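Nucleoside-diphosphate sugar epimerase (SulA family) (Corynebacterium glutamicum, PDB 3OH8) is probably an NAD(P)-dependent epimerase or related enzyme acting on nucleoside-diphosphate sugars. Local coordinates at residues 135-148 / 346-358. Sequence-based numbering, arbitrary orientation.
Sequences FLSRTSTLFDGSPL and TDIYYRAIVDAQI
Phe135 reaches Asp347 and Tyr350 with its whole side chain. With CG anti to the backbone N, the ring is carried toward helix 346-354. CB lies 4.1 Å from Asp347 OD2; the carboxylate then lies over one ring face, offset toward the rim, with CD1 3.4 Å from Asp347 CG, and planes only 11° apart mark this as stacking. CD2 faces Asp347 OD1, CE1 and CZ both meet Asp347 O, and CE2, 3.5 Å from Tyr350 CG, drives the ring edge into the tyrosine face, an edge-to-face pair with planes at 80°. The carboxylate is held from outside by Arg428 and Gln166, while a water links Asp347 OD2 to Arg138 NH2. Helix 119-139, which follows the antiparallel sheet, thus packs on a helix of the Rossmann-type domain, their short segments running 28° from parallel. Further along, Leu142 CD1 sits over one face of the Arg351 guanidinium, 3.5 Å from Arg351 NE; Asp355 OD2 meets that group at its edge, accepting from both NE and NH2 in a side-on salt bridge. In the linker to strand 149-153, Phe143 receives Val354 CB over its ring centre, 3.8 Å from the centroid, a CH-pi contact, and two waters bridge Leu142 O to Asp355 OD1 and Val354 O.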
loop_
_atom_site.group_PDB
_atom_site.type_symbol
_atom_site.label_atom_id
_atom_site.label_comp_id
_atom_site.label_asym_id
_atom_site.label_seq_id
_atom_site.Cartn_x
_atom_site.Cartn_y
_atom_site.Cartn_z
ATOM N N PHE A 135 -2.184 -11.968 -0.761
ATOM C CA PHE A 135 -3.298 -11.288 -0.122
ATOM C C PHE A 135 -4.577 -11.505 -0.912
ATOM O O PHE A 135 -5.626 -11.799 -0.337
ATOM C CB PHE A 135 -3.082 -9.769 -0.001
ATOM C CG PHE A 135 -4.354 -9.035 0.365
ATOM C CD1 PHE A 135 -4.826 -9.060 1.671
ATOM C CD2 PHE A 135 -5.116 -8.406 -0.600
ATOM C CE1 PHE A 135 -6.015 -8.437 2.014
ATOM C CE2 PHE A 135 -6.309 -7.778 -0.268
ATOM C CZ PHE A 135 -6.756 -7.791 1.045
ATOM N N LEU A 136 -4.507 -11.314 -2.227
ATOM C CA LEU A 136 -5.704 -11.504 -3.052
ATOM C C LEU A 136 -6.226 -12.935 -2.924
ATOM O O LEU A 136 -7.432 -13.163 -2.925
ATOM C CB LEU A 136 -5.425 -11.162 -4.517
ATOM C CG LEU A 136 -5.108 -9.681 -4.791
ATOM C CD1 LEU A 136 -4.533 -9.543 -6.190
ATOM C CD2 LEU A 136 -6.345 -8.802 -4.622
ATOM N N SER A 137 -5.307 -13.891 -2.817
ATOM C CA SER A 137 -5.665 -15.307 -2.724
ATOM C C SER A 137 -6.392 -15.613 -1.404
ATOM O O SER A 137 -7.472 -16.213 -1.406
ATOM C CB SER A 137 -4.404 -16.165 -2.838
ATOM O OG SER A 137 -4.704 -17.544 -2.702
ATOM N N ARG A 138 -5.806 -15.187 -0.281
ATOM C CA ARG A 138 -6.463 -15.317 1.024
ATOM C C ARG A 138 -7.836 -14.665 0.997
ATOM O O ARG A 138 -8.814 -15.201 1.527
ATOM C CB ARG A 138 -5.644 -14.630 2.125
ATOM C CG ARG A 138 -4.292 -15.252 2.384
ATOM C CD ARG A 138 -3.664 -14.701 3.666
ATOM N NE ARG A 138 -3.379 -13.256 3.651
ATOM C CZ ARG A 138 -2.240 -12.732 3.214
ATOM N NH1 ARG A 138 -1.294 -13.514 2.693
ATOM N NH2 ARG A 138 -2.048 -11.424 3.266
ATOM N N THR A 139 -7.908 -13.489 0.392
ATOM C CA THR A 139 -9.151 -12.718 0.410
ATOM C C THR A 139 -10.231 -13.375 -0.451
ATOM O O THR A 139 -11.422 -13.241 -0.171
ATOM C CB THR A 139 -8.897 -11.280 -0.060
ATOM O OG1 THR A 139 -7.936 -10.670 0.816
ATOM C CG2 THR A 139 -10.192 -10.475 -0.064
ATOM N N SER A 140 -9.816 -14.106 -1.484
ATOM C CA SER A 140 -10.777 -14.786 -2.341
ATOM C C SER A 140 -11.605 -15.784 -1.531
ATOM O O SER A 140 -12.632 -16.266 -1.999
ATOM C CB SER A 140 -10.079 -15.518 -3.493
ATOM O OG SER A 140 -9.455 -16.714 -3.032
ATOM N N THR A 141 -11.167 -16.106 -0.319
ATOM C CA THR A 141 -11.926 -17.084 0.470
ATOM C C THR A 141 -13.066 -16.442 1.245
ATOM O O THR A 141 -13.856 -17.143 1.886
ATOM C CB THR A 141 -11.044 -17.858 1.462
ATOM O OG1 THR A 141 -10.549 -16.967 2.469
ATOM C CG2 THR A 141 -9.880 -18.543 0.734
ATOM N N LEU A 142 -13.165 -15.115 1.159
ATOM C CA LEU A 142 -14.060 -14.353 2.022
ATOM C C LEU A 142 -15.314 -13.880 1.315
ATOM O O LEU A 142 -16.231 -13.393 1.963
ATOM C CB LEU A 142 -13.325 -13.147 2.626
ATOM C CG LEU A 142 -12.063 -13.488 3.420
ATOM C CD1 LEU A 142 -11.360 -12.200 3.877
ATOM C CD2 LEU A 142 -12.426 -14.381 4.622
ATOM N N PHE A 143 -15.352 -13.997 -0.010
ATOM C CA PHE A 143 -16.504 -13.508 -0.755
ATOM C C PHE A 143 -16.571 -14.167 -2.131
ATOM O O PHE A 143 -15.670 -14.929 -2.508
ATOM C CB PHE A 143 -16.469 -11.970 -0.867
ATOM C CG PHE A 143 -15.495 -11.453 -1.908
ATOM C CD1 PHE A 143 -14.135 -11.709 -1.802
ATOM C CD2 PHE A 143 -15.948 -10.708 -2.982
ATOM C CE1 PHE A 143 -13.243 -11.232 -2.758
ATOM C CE2 PHE A 143 -15.071 -10.234 -3.944
ATOM C CZ PHE A 143 -13.715 -10.502 -3.839
ATOM N N ASP A 144 -17.630 -13.875 -2.879
ATOM C CA ASP A 144 -17.869 -14.571 -4.147
ATOM C C ASP A 144 -16.850 -14.245 -5.246
ATOM O O ASP A 144 -16.771 -14.951 -6.248
ATOM C CB ASP A 144 -19.316 -14.381 -4.628
ATOM C CG ASP A 144 -19.629 -12.942 -5.038
ATOM O OD1 ASP A 144 -18.692 -12.150 -5.251
ATOM O OD2 ASP A 144 -20.825 -12.618 -5.161
ATOM N N GLY A 145 -16.053 -13.197 -5.045
ATOM C CA GLY A 145 -14.971 -12.871 -5.965
ATOM C C GLY A 145 -15.367 -12.040 -7.177
ATOM O O GLY A 145 -14.529 -11.721 -8.024
ATOM N N SER A 146 -16.647 -11.698 -7.277
ATOM C CA SER A 146 -17.103 -10.791 -8.327
ATOM C C SER A 146 -16.648 -9.375 -8.024
ATOM O O SER A 146 -16.653 -8.945 -6.866
ATOM C CB SER A 146 -18.627 -10.809 -8.461
ATOM O OG SER A 146 -19.068 -12.008 -9.059
ATOM N N PRO A 147 -16.280 -8.636 -9.070
ATOM C CA PRO A 147 -15.808 -7.253 -8.912
ATOM C C PRO A 147 -16.873 -6.367 -8.275
ATOM O O PRO A 147 -18.055 -6.484 -8.598
ATOM C CB PRO A 147 -15.549 -6.805 -10.353
ATOM C CG PRO A 147 -15.327 -8.100 -11.120
ATOM C CD PRO A 147 -16.258 -9.083 -10.478
ATOM N N LEU A 148 -16.450 -5.496 -7.369
ATOM C CA LEU A 148 -17.342 -4.517 -6.776
ATOM C C LEU A 148 -16.979 -3.153 -7.312
ATOM O O LEU A 148 -15.882 -2.961 -7.824
ATOM C CB LEU A 148 -17.191 -4.511 -5.252
ATOM C CG LEU A 148 -17.639 -5.790 -4.549
ATOM C CD1 LEU A 148 -17.140 -5.798 -3.113
ATOM C CD2 LEU A 148 -19.163 -5.917 -4.616
ATOM N N THR A 346 -3.865 -0.961 4.022
ATOM C CA THR A 346 -4.709 -1.139 2.844
ATOM C C THR A 346 -5.324 -2.550 2.788
ATOM O O THR A 346 -6.495 -2.689 2.429
ATOM C CB THR A 346 -4.009 -0.749 1.508
ATOM O OG1 THR A 346 -2.883 -1.601 1.267
ATOM C CG2 THR A 346 -3.532 0.708 1.565
ATOM N N ASP A 347 -4.553 -3.583 3.146
ATOM C CA ASP A 347 -5.116 -4.939 3.239
ATOM C C ASP A 347 -6.378 -4.935 4.095
ATOM O O ASP A 347 -7.381 -5.577 3.762
ATOM C CB ASP A 347 -4.113 -5.929 3.830
ATOM C CG ASP A 347 -3.092 -6.421 2.807
ATOM O OD1 ASP A 347 -3.118 -5.967 1.638
ATOM O OD2 ASP A 347 -2.257 -7.267 3.183
ATOM N N ILE A 348 -6.318 -4.219 5.219
ATOM C CA ILE A 348 -7.446 -4.186 6.150
ATOM C C ILE A 348 -8.635 -3.462 5.530
ATOM O O ILE A 348 -9.770 -3.923 5.634
ATOM C CB ILE A 348 -7.025 -3.585 7.508
ATOM C CG1 ILE A 348 -6.113 -4.586 8.233
ATOM C CG2 ILE A 348 -8.235 -3.286 8.366
ATOM C CD1 ILE A 348 -5.291 -3.982 9.378
ATOM N N TYR A 349 -8.384 -2.344 4.860
ATOM C CA TYR A 349 -9.469 -1.667 4.148
ATOM C C TYR A 349 -10.082 -2.575 3.089
ATOM O O TYR A 349 -11.306 -2.705 2.981
ATOM C CB TYR A 349 -8.967 -0.370 3.496
ATOM C CG TYR A 349 -9.064 0.826 4.435
ATOM C CD1 TYR A 349 -10.279 1.469 4.646
ATOM C CD2 TYR A 349 -7.935 1.320 5.089
ATOM C CE1 TYR A 349 -10.373 2.575 5.508
ATOM C CE2 TYR A 349 -8.019 2.413 5.946
ATOM C CZ TYR A 349 -9.241 3.028 6.158
ATOM O OH TYR A 349 -9.320 4.116 7.008
ATOM N N TYR A 350 -9.207 -3.185 2.298
ATOM C CA TYR A 350 -9.618 -4.042 1.191
ATOM C C TYR A 350 -10.462 -5.182 1.743
ATOM O O TYR A 350 -11.575 -5.424 1.271
ATOM C CB TYR A 350 -8.361 -4.542 0.472
ATOM C CG TYR A 350 -8.564 -5.197 -0.876
ATOM C CD1 TYR A 350 -9.474 -6.225 -1.046
ATOM C CD2 TYR A 350 -7.793 -4.811 -1.974
ATOM C CE1 TYR A 350 -9.634 -6.845 -2.296
ATOM C CE2 TYR A 350 -7.942 -5.416 -3.214
ATOM C CZ TYR A 350 -8.864 -6.435 -3.366
ATOM O OH TYR A 350 -9.008 -7.033 -4.602
ATOM N N ARG A 351 -9.958 -5.852 2.777
ATOM C CA ARG A 351 -10.737 -6.889 3.430
ATOM C C ARG A 351 -12.091 -6.379 3.923
ATOM O O ARG A 351 -13.116 -7.043 3.735
ATOM C CB ARG A 351 -9.967 -7.518 4.601
ATOM C CG ARG A 351 -10.735 -8.670 5.215
ATOM C CD ARG A 351 -10.029 -9.361 6.376
ATOM N NE ARG A 351 -10.899 -10.427 6.862
ATOM C CZ ARG A 351 -10.492 -11.527 7.480
ATOM N NH1 ARG A 351 -9.206 -11.725 7.733
ATOM N NH2 ARG A 351 -11.391 -12.442 7.827
ATOM N N ALA A 352 -12.098 -5.216 4.577
ATOM C CA ALA A 352 -13.358 -4.668 5.097
ATOM C C ALA A 352 -14.377 -4.485 3.969
ATOM O O ALA A 352 -15.570 -4.745 4.134
ATOM C CB ALA A 352 -13.107 -3.337 5.810
ATOM N N ILE A 353 -13.892 -4.029 2.819
ATOM C CA ILE A 353 -14.758 -3.809 1.672
ATOM C C ILE A 353 -15.503 -5.079 1.253
ATOM O O ILE A 353 -16.722 -5.047 1.033
ATOM C CB ILE A 353 -13.958 -3.234 0.481
ATOM C CG1 ILE A 353 -13.498 -1.806 0.795
ATOM C CG2 ILE A 353 -14.768 -3.294 -0.803
ATOM C CD1 ILE A 353 -12.518 -1.255 -0.256
ATOM N N VAL A 354 -14.788 -6.198 1.178
ATOM C CA VAL A 354 -15.358 -7.439 0.620
ATOM C C VAL A 354 -15.871 -8.447 1.654
ATOM O O VAL A 354 -16.678 -9.313 1.325
ATOM C CB VAL A 354 -14.357 -8.164 -0.334
ATOM C CG1 VAL A 354 -13.778 -7.193 -1.351
ATOM C CG2 VAL A 354 -13.233 -8.805 0.449
ATOM N N ASP A 355 -15.426 -8.321 2.902
ATOM C CA ASP A 355 -15.699 -9.336 3.919
ATOM C C ASP A 355 -16.812 -8.894 4.865
ATOM O O ASP A 355 -16.597 -8.070 5.754
ATOM C CB ASP A 355 -14.414 -9.646 4.701
ATOM C CG ASP A 355 -14.587 -10.771 5.714
ATOM O OD1 ASP A 355 -15.679 -11.373 5.787
ATOM O OD2 ASP A 355 -13.612 -11.047 6.442
ATOM N N ALA A 356 -18.003 -9.445 4.670
ATOM C CA ALA A 356 -19.148 -9.069 5.487
ATOM C C ALA A 356 -18.971 -9.414 6.974
ATOM O O ALA A 356 -19.794 -9.018 7.784
ATOM C CB ALA A 356 -20.421 -9.698 4.944
ATOM N N GLN A 357 -17.907 -10.137 7.331
ATOM C CA GLN A 357 -17.626 -10.427 8.744
ATOM C C GLN A 357 -17.144 -9.189 9.488
ATOM O O GLN A 357 -17.166 -9.134 10.723
ATOM C CB GLN A 357 -16.538 -11.485 8.884
ATOM C CG GLN A 357 -16.933 -12.889 8.504
ATOM C CD GLN A 357 -15.746 -13.839 8.561
ATOM O OE1 GLN A 357 -14.785 -13.697 7.801
ATOM N NE2 GLN A 357 -15.806 -14.808 9.466
ATOM N N ILE A 358 -16.682 -8.206 8.731
ATOM C CA ILE A 358 -16.070 -7.017 9.316
ATOM C C ILE A 358 -17.102 -5.927 9.560
ATOM O O ILE A 358 -17.673 -5.371 8.621
ATOM C CB ILE A 358 -14.929 -6.485 8.421
ATOM C CG1 ILE A 358 -13.832 -7.550 8.333
ATOM C CG2 ILE A 358 -14.364 -5.173 8.969
ATOM C CD1 ILE A 358 -12.652 -7.138 7.530
HETATM O O HOH W 1 -3.249 -9.162 4.797
HETATM O O HOH W 2 -16.581 -13.609 4.713
HETATM O O HOH W 3 -18.412 -11.495 2.316
#